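Local coordinates for tail fiber protein (PDB 5W5P) that probably recognises, and may degrade, the capsular polysaccharide of the Acinetobacter host as the trimeric tailspike of phage AM24, at residues N414-W419 against A437-A442; I353-T358 against V389-S394. All blocks are in the same frame, centred on the assembly; numbering follows the deposited sequence.

Contact 1: N414-W419 against A437-A442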
loop_
_atom_site.group_PDB
_atom_site.type_symbol
_atom_site.label_atom_id
_atom_site.label_comp_id
_atom_site.label_asym_id
_atom_site.label_seq_id
_atom_site.Cartn_x
_atom_site.Cartn_y
_atom_site.Cartn_z
ATOM N N ASN A 414 -15.233 -1.349 16.421
ATOM C CA ASN A 414 -16.076 -1.239 17.603
ATOM C C ASN A 414 -17.364 -2.027 17.411
ATOM O O ASN A 414 -18.352 -1.784 18.111
ATOM C CB ASN A 414 -16.376 0.224 17.947
ATOM C CG ASN A 414 -17.172 0.941 16.865
ATOM O OD1 ASN A 414 -17.364 0.428 15.762
ATOM N ND2 ASN A 414 -17.625 2.147 17.180
ATOM N N ALA A 415 -17.366 -2.958 16.464
ATOM C CA ALA A 415 -18.508 -3.812 16.207
ATOM C C ALA A 415 -18.453 -5.025 17.132
ATOM O O ALA A 415 -17.506 -5.213 17.899
ATOM C CB ALA A 415 -18.531 -4.230 14.738
ATOM N N TYR A 416 -19.488 -5.862 17.069
ATOM C CA TYR A 416 -19.488 -7.064 17.890
ATOM C C TYR A 416 -18.290 -7.948 17.563
ATOM O O TYR A 416 -17.612 -8.450 18.469
ATOM C CB TYR A 416 -20.792 -7.834 17.709
ATOM C CG TYR A 416 -20.968 -8.896 18.761
ATOM C CD1 TYR A 416 -21.346 -8.558 20.053
ATOM C CD2 TYR A 416 -20.733 -10.232 18.475
ATOM C CE1 TYR A 416 -21.496 -9.524 21.032
ATOM C CE2 TYR A 416 -20.877 -11.206 19.450
ATOM C CZ TYR A 416 -21.259 -10.843 20.724
ATOM O OH TYR A 416 -21.411 -11.801 21.695
ATOM N N ARG A 417 -17.998 -8.128 16.277
ATOM C CA ARG A 417 -16.874 -8.949 15.861
ATOM C C ARG A 417 -16.213 -8.332 14.639
ATOM O O ARG A 417 -16.858 -7.660 13.829
ATOM C CB ARG A 417 -17.310 -10.381 15.547
ATOM C CG ARG A 417 -17.309 -11.306 16.755
ATOM C CD ARG A 417 -17.460 -12.756 16.329
ATOM N NE ARG A 417 -17.437 -13.662 17.468
ATOM C CZ ARG A 417 -18.520 -14.117 18.087
ATOM N NH1 ARG A 417 -19.729 -13.751 17.675
ATOM N NH2 ARG A 417 -18.394 -14.937 19.118
HETATM N N MSE A 418 -14.916 -8.582 14.511
HETATM C CA MSE A 418 -14.184 -8.150 13.334
HETATM C C MSE A 418 -14.193 -9.234 12.255
HETATM O O MSE A 418 -14.131 -8.926 11.061
HETATM C CB MSE A 418 -12.752 -7.775 13.700
HETATM C CG MSE A 418 -12.051 -6.975 12.616
HETATM SE SE MSE A 418 -10.159 -6.732 12.984
HETATM C CE MSE A 418 -10.306 -5.530 14.518
ATOM N N TRP A 419 -14.280 -10.497 12.679
ATOM C CA TRP A 419 -14.312 -11.615 11.746
ATOM C C TRP A 419 -15.136 -12.747 12.347
ATOM O O TRP A 419 -15.432 -12.763 13.545
ATOM C CB TRP A 419 -12.896 -12.088 11.390
ATOM C CG TRP A 419 -12.088 -12.572 12.559
ATOM C CD1 TRP A 419 -12.176 -13.793 13.165
ATOM C CD2 TRP A 419 -11.066 -11.852 13.260
ATOM N NE1 TRP A 419 -11.275 -13.874 14.195
ATOM C CE2 TRP A 419 -10.582 -12.695 14.276
ATOM C CE3 TRP A 419 -10.517 -10.574 13.126
ATOM C CZ2 TRP A 419 -9.575 -12.304 15.155
ATOM C CZ3 TRP A 419 -9.521 -10.187 14.000
ATOM C CH2 TRP A 419 -9.058 -11.049 14.998
ATOM N N ALA A 437 -11.109 -9.360 22.330
ATOM C CA ALA A 437 -10.477 -10.267 21.381
ATOM C C ALA A 437 -10.904 -11.710 21.607
ATOM O O ALA A 437 -11.009 -12.482 20.645
ATOM C CB ALA A 437 -8.958 -10.147 21.472
ATOM N N ARG A 438 -11.159 -12.091 22.862
ATOM C CA ARG A 438 -11.424 -13.490 23.179
ATOM C C ARG A 438 -12.654 -14.016 22.448
ATOM O O ARG A 438 -12.694 -15.189 22.062
ATOM C CB ARG A 438 -11.586 -13.654 24.692
ATOM C CG ARG A 438 -11.597 -15.097 25.156
ATOM C CD ARG A 438 -11.773 -15.202 26.662
ATOM N NE ARG A 438 -10.629 -14.674 27.401
ATOM C CZ ARG A 438 -9.493 -15.341 27.578
ATOM N NH1 ARG A 438 -9.354 -16.553 27.057
ATOM N NH2 ARG A 438 -8.499 -14.794 28.266
ATOM N N ARG A 439 -13.654 -13.158 22.238
ATOM C CA ARG A 439 -14.893 -13.534 21.564
ATOM C C ARG A 439 -14.661 -14.042 20.142
ATOM O O ARG A 439 -15.502 -14.776 19.605
ATOM C CB ARG A 439 -15.829 -12.318 21.584
ATOM C CG ARG A 439 -16.850 -12.214 20.468
ATOM C CD ARG A 439 -17.507 -10.846 20.479
ATOM N NE ARG A 439 -17.860 -10.414 21.829
ATOM C CZ ARG A 439 -18.187 -9.168 22.156
ATOM N NH1 ARG A 439 -18.214 -8.215 21.232
ATOM N NH2 ARG A 439 -18.493 -8.870 23.408
ATOM N N HIS A 440 -13.536 -13.687 19.525
ATOM C CA HIS A 440 -13.240 -14.140 18.173
ATOM C C HIS A 440 -12.735 -15.576 18.118
ATOM O O HIS A 440 -12.608 -16.122 17.016
ATOM C CB HIS A 440 -12.218 -13.203 17.523
ATOM C CG HIS A 440 -12.707 -11.795 17.376
ATOM N ND1 HIS A 440 -12.909 -10.961 18.455
ATOM C CD2 HIS A 440 -13.062 -11.087 16.279
ATOM C CE1 HIS A 440 -13.360 -9.796 18.027
ATOM N NE2 HIS A 440 -13.459 -9.844 16.711
ATOM N N GLN A 441 -12.462 -16.191 19.272
ATOM C CA GLN A 441 -11.921 -17.554 19.357
ATOM C C GLN A 441 -10.639 -17.697 18.542
ATOM O O GLN A 441 -10.432 -18.692 17.846
ATOM C CB GLN A 441 -12.953 -18.599 18.920
ATOM C CG GLN A 441 -14.365 -18.347 19.403
ATOM C CD GLN A 441 -14.466 -18.324 20.905
ATOM O OE1 GLN A 441 -13.789 -19.086 21.594
ATOM N NE2 GLN A 441 -15.319 -17.447 21.428
ATOM N N ALA A 442 -9.774 -16.695 18.617
ATOM C CA ALA A 442 -8.562 -16.732 17.820
ATOM C C ALA A 442 -7.329 -16.823 18.715
ATOM O O ALA A 442 -7.344 -16.344 19.853
ATOM C CB ALA A 442 -8.451 -15.491 16.923
HETATM O O HOH W 1 -10.462 -16.824 14.846
#

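Contact 2: I353-T358 against V389-S394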
loop_
_atom_site.group_PDB
_atom_site.type_symbol
_atom_site.label_atom_id
_atom_site.label_comp_id
_atom_site.label_asym_id
_atom_site.label_seq_id
_atom_site.Cartn_x
_atom_site.Cartn_y
_atom_site.Cartn_z
ATOM N N ILE A 353 -17.614 -6.954 4.692
ATOM C CA ILE A 353 -16.935 -7.717 3.655
ATOM C C ILE A 353 -17.298 -9.184 3.823
ATOM O O ILE A 353 -17.274 -9.715 4.938
ATOM C CB ILE A 353 -15.405 -7.531 3.706
ATOM C CG1 ILE A 353 -15.033 -6.088 3.360
ATOM C CG2 ILE A 353 -14.717 -8.508 2.759
ATOM C CD1 ILE A 353 -13.592 -5.746 3.644
ATOM N N GLU A 354 -17.654 -9.831 2.723
ATOM C CA GLU A 354 -17.858 -11.267 2.685
ATOM C C GLU A 354 -16.771 -11.882 1.816
ATOM O O GLU A 354 -16.510 -11.399 0.710
ATOM C CB GLU A 354 -19.243 -11.611 2.139
ATOM C CG GLU A 354 -19.408 -13.076 1.767
ATOM C CD GLU A 354 -20.762 -13.372 1.153
ATOM O OE1 GLU A 354 -21.791 -13.041 1.781
ATOM O OE2 GLU A 354 -20.797 -13.937 0.037
ATOM N N LEU A 355 -16.124 -12.923 2.331
ATOM C CA LEU A 355 -15.135 -13.692 1.595
ATOM C C LEU A 355 -15.604 -15.136 1.486
ATOM O O LEU A 355 -16.579 -15.550 2.119
ATOM C CB LEU A 355 -13.756 -13.636 2.274
ATOM C CG LEU A 355 -13.175 -12.252 2.576
ATOM C CD1 LEU A 355 -11.839 -12.362 3.312
ATOM C CD2 LEU A 355 -13.038 -11.409 1.295
ATOM N N GLY A 356 -14.898 -15.905 0.664
ATOM C CA GLY A 356 -15.104 -17.335 0.650
ATOM C C GLY A 356 -14.376 -18.019 1.789
ATOM O O GLY A 356 -13.282 -17.620 2.187
ATOM N N LYS A 357 -14.990 -19.074 2.320
ATOM C CA LYS A 357 -16.241 -19.616 1.808
ATOM C C LYS A 357 -17.451 -19.061 2.547
ATOM O O LYS A 357 -17.441 -18.922 3.773
ATOM C CB LYS A 357 -16.230 -21.149 1.908
ATOM C CG LYS A 357 -17.580 -21.787 2.231
ATOM C CD LYS A 357 -17.450 -23.285 2.468
ATOM C CE LYS A 357 -17.097 -24.033 1.192
ATOM N NZ LYS A 357 -18.235 -24.089 0.229
ATOM N N THR A 358 -18.498 -18.748 1.787
ATOM C CA THR A 358 -19.791 -18.369 2.347
ATOM C C THR A 358 -20.859 -18.989 1.461
ATOM O O THR A 358 -20.970 -18.638 0.282
ATOM C CB THR A 358 -19.950 -16.850 2.432
ATOM O OG1 THR A 358 -18.944 -16.313 3.300
ATOM C CG2 THR A 358 -21.322 -16.488 2.985
ATOM N N VAL A 389 -15.840 -8.901 8.718
ATOM C CA VAL A 389 -15.419 -9.738 7.593
ATOM C C VAL A 389 -15.955 -11.145 7.842
ATOM O O VAL A 389 -15.528 -11.813 8.792
ATOM C CB VAL A 389 -13.892 -9.756 7.427
ATOM C CG1 VAL A 389 -13.487 -10.573 6.205
ATOM C CG2 VAL A 389 -13.335 -8.332 7.349
ATOM N N LYS A 390 -16.877 -11.600 6.997
ATOM C CA LYS A 390 -17.542 -12.890 7.168
ATOM C C LYS A 390 -17.018 -13.907 6.163
ATOM O O LYS A 390 -16.970 -13.630 4.957
ATOM C CB LYS A 390 -19.058 -12.755 7.018
ATOM C CG LYS A 390 -19.786 -12.642 8.337
ATOM C CD LYS A 390 -21.290 -12.657 8.154
ATOM C CE LYS A 390 -21.980 -12.367 9.472
ATOM N NZ LYS A 390 -23.428 -12.132 9.300
ATOM N N PHE A 391 -16.654 -15.086 6.660
ATOM C CA PHE A 391 -16.146 -16.172 5.831
ATOM C C PHE A 391 -16.051 -17.430 6.687
ATOM O O PHE A 391 -16.137 -17.379 7.918
ATOM C CB PHE A 391 -14.783 -15.827 5.219
ATOM C CG PHE A 391 -13.697 -15.590 6.234
ATOM C CD1 PHE A 391 -13.498 -14.332 6.775
ATOM C CD2 PHE A 391 -12.868 -16.626 6.640
ATOM C CE1 PHE A 391 -12.492 -14.113 7.708
ATOM C CE2 PHE A 391 -11.865 -16.415 7.571
ATOM C CZ PHE A 391 -11.677 -15.157 8.104
ATOM N N THR A 392 -15.870 -18.566 6.016
ATOM C CA THR A 392 -15.601 -19.839 6.673
ATOM C C THR A 392 -14.255 -20.357 6.183
ATOM O O THR A 392 -14.051 -20.520 4.974
ATOM C CB THR A 392 -16.708 -20.856 6.390
ATOM O OG1 THR A 392 -17.987 -20.251 6.617
ATOM C CG2 THR A 392 -16.562 -22.068 7.290
ATOM N N ALA A 393 -13.338 -20.595 7.116
ATOM C CA ALA A 393 -12.030 -21.149 6.802
ATOM C C ALA A 393 -12.095 -22.672 6.746
ATOM O O ALA A 393 -13.003 -23.302 7.293
ATOM C CB ALA A 393 -10.988 -20.704 7.834
ATOM N N SER A 394 -11.114 -23.264 6.071
ATOM C CA SER A 394 -11.024 -24.717 5.924
ATOM C C SER A 394 -10.059 -25.236 6.988
ATOM O O SER A 394 -8.849 -25.311 6.774
ATOM C CB SER A 394 -10.572 -25.088 4.517
ATOM O OG SER A 394 -10.259 -26.467 4.427
HETATM O O HOH W 2 -11.827 -19.018 3.874
HETATM O O HOH W 3 -19.288 -17.628 5.963
#

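Contact 1: N414-W419 against A437-A442
Y416 and R439 meet face to face: the guanidinium of R439 lies flat on one face of the tyrosine ring, their planes only 7° apart and their centres 3.9 Å from each other. This stack is a cation-pi pair, and CD of R439 adds a CH-pi contact over the same ring. Its chain bends at chi3 (-44°), and the guanidinium lies across the ring while NH1 donates to the carbonyl O of Y416 at 2.8 Å, in the carbonyl plane and on a lone pair. One residue thus supplies both the aromatic surface and the acceptor.

A second arginine works in the reverse direction. R417 approaches the carbonyl O of R439 side-on, donating from NE (3.1 Å to R439 O) and from NH2 (2.9 Å to R439 O); both nitrogens arrive from the same face of that carbonyl, and CG of R439 sits over the guanidinium of R417.

The third polar link uses H440, whose NE2 accepts the backbone N-H of M418 at 2.9 Å in a nearly straight bond. The ring also touches two side chains: CG of R417 lies over one of its faces, while its edge points at the face of W419, the planes inclined at 55° in an edge-to-face pair. W419 NE1 and H440 O share a water, and CB of A442 packs near the indole edge against W419 CZ2.

Accepting from M418 requires NE2 to be unprotonated, and ND1 correspondingly donates to A437 O, so H440 is probably a neutral ND1-H tautomer. The two arginines, both spending donors on backbone carbonyls, join the loop after strand 412-413 to the short 3-10 turn 438-440 through side-chain-to-backbone bonds.

Contact 2: I353-T358 against V389-S394
L355 and V389 face each other obliquely, the CD1 methyl of L355 reaching CG1 of V389 at 3.8 Å. With CG1 anti to its backbone N (chi1 -177°), V389 presents this one branch to both L355 and I353, whose CG2 lies 4.2 Å from V389 CG1. F369 of strand 365-375 touches all three residues and extends the apolar cluster.

F391 meets L355 through its root, CB against CB at 3.8 Å, and then turns its ring away. Its chi1 of 62° sets CG between the backbone N and the carbonyl carbon, and the ring goes on to pack against P406 and V424. E354 and K390 project from the other face of the sheet; the extended K390 chain carries NZ to the carbonyl oxygens of L349 and N385.

Parallel backbone pairing sets these orientations. K390 N donates to I353 O, and L355 N to K390 O, both at 2.8 Å. Beyond the paired strands, the cis peptide before K357 accompanies a second two-way link: K357 N donates to T392 O, and T392 N returns a bond to K357 O at 2.8 Å. T358 OG1 turns back to L355 O within its own segment, while a water joins that hydroxyl to T392 OG1.

Short parallel strands stacked in register, apolar side chains on one face and polar ones on the other, are typical of a parallel beta-helix, probably right-handed as in other phage tailspikes. I353-T358 and V389-S394 are consistent with successive coils of such a helix.

How the contacts relate
Followed from the N terminus, the chain first passes through 353-358, runs through strand 365-375 and returns at 389-394, where contact 2 closes a loop with 30 residues between its segments. Strands 407-409 and 412-413 then lead to 414-419, and contact 1 closes a second loop at 437-442, after strands 427-428 and 431-432. The loops therefore follow in series, neither nesting nor crossing. They nevertheless touch in space: M418 O lies 2.9 Å from V389 N, a probable hydrogen bond, and W419 packs on F391. Contact 2 thus joins neighbouring strands of the parallel stack, while contact 1 ties its last coils to the segment leading into the C-terminal antiparallel domain.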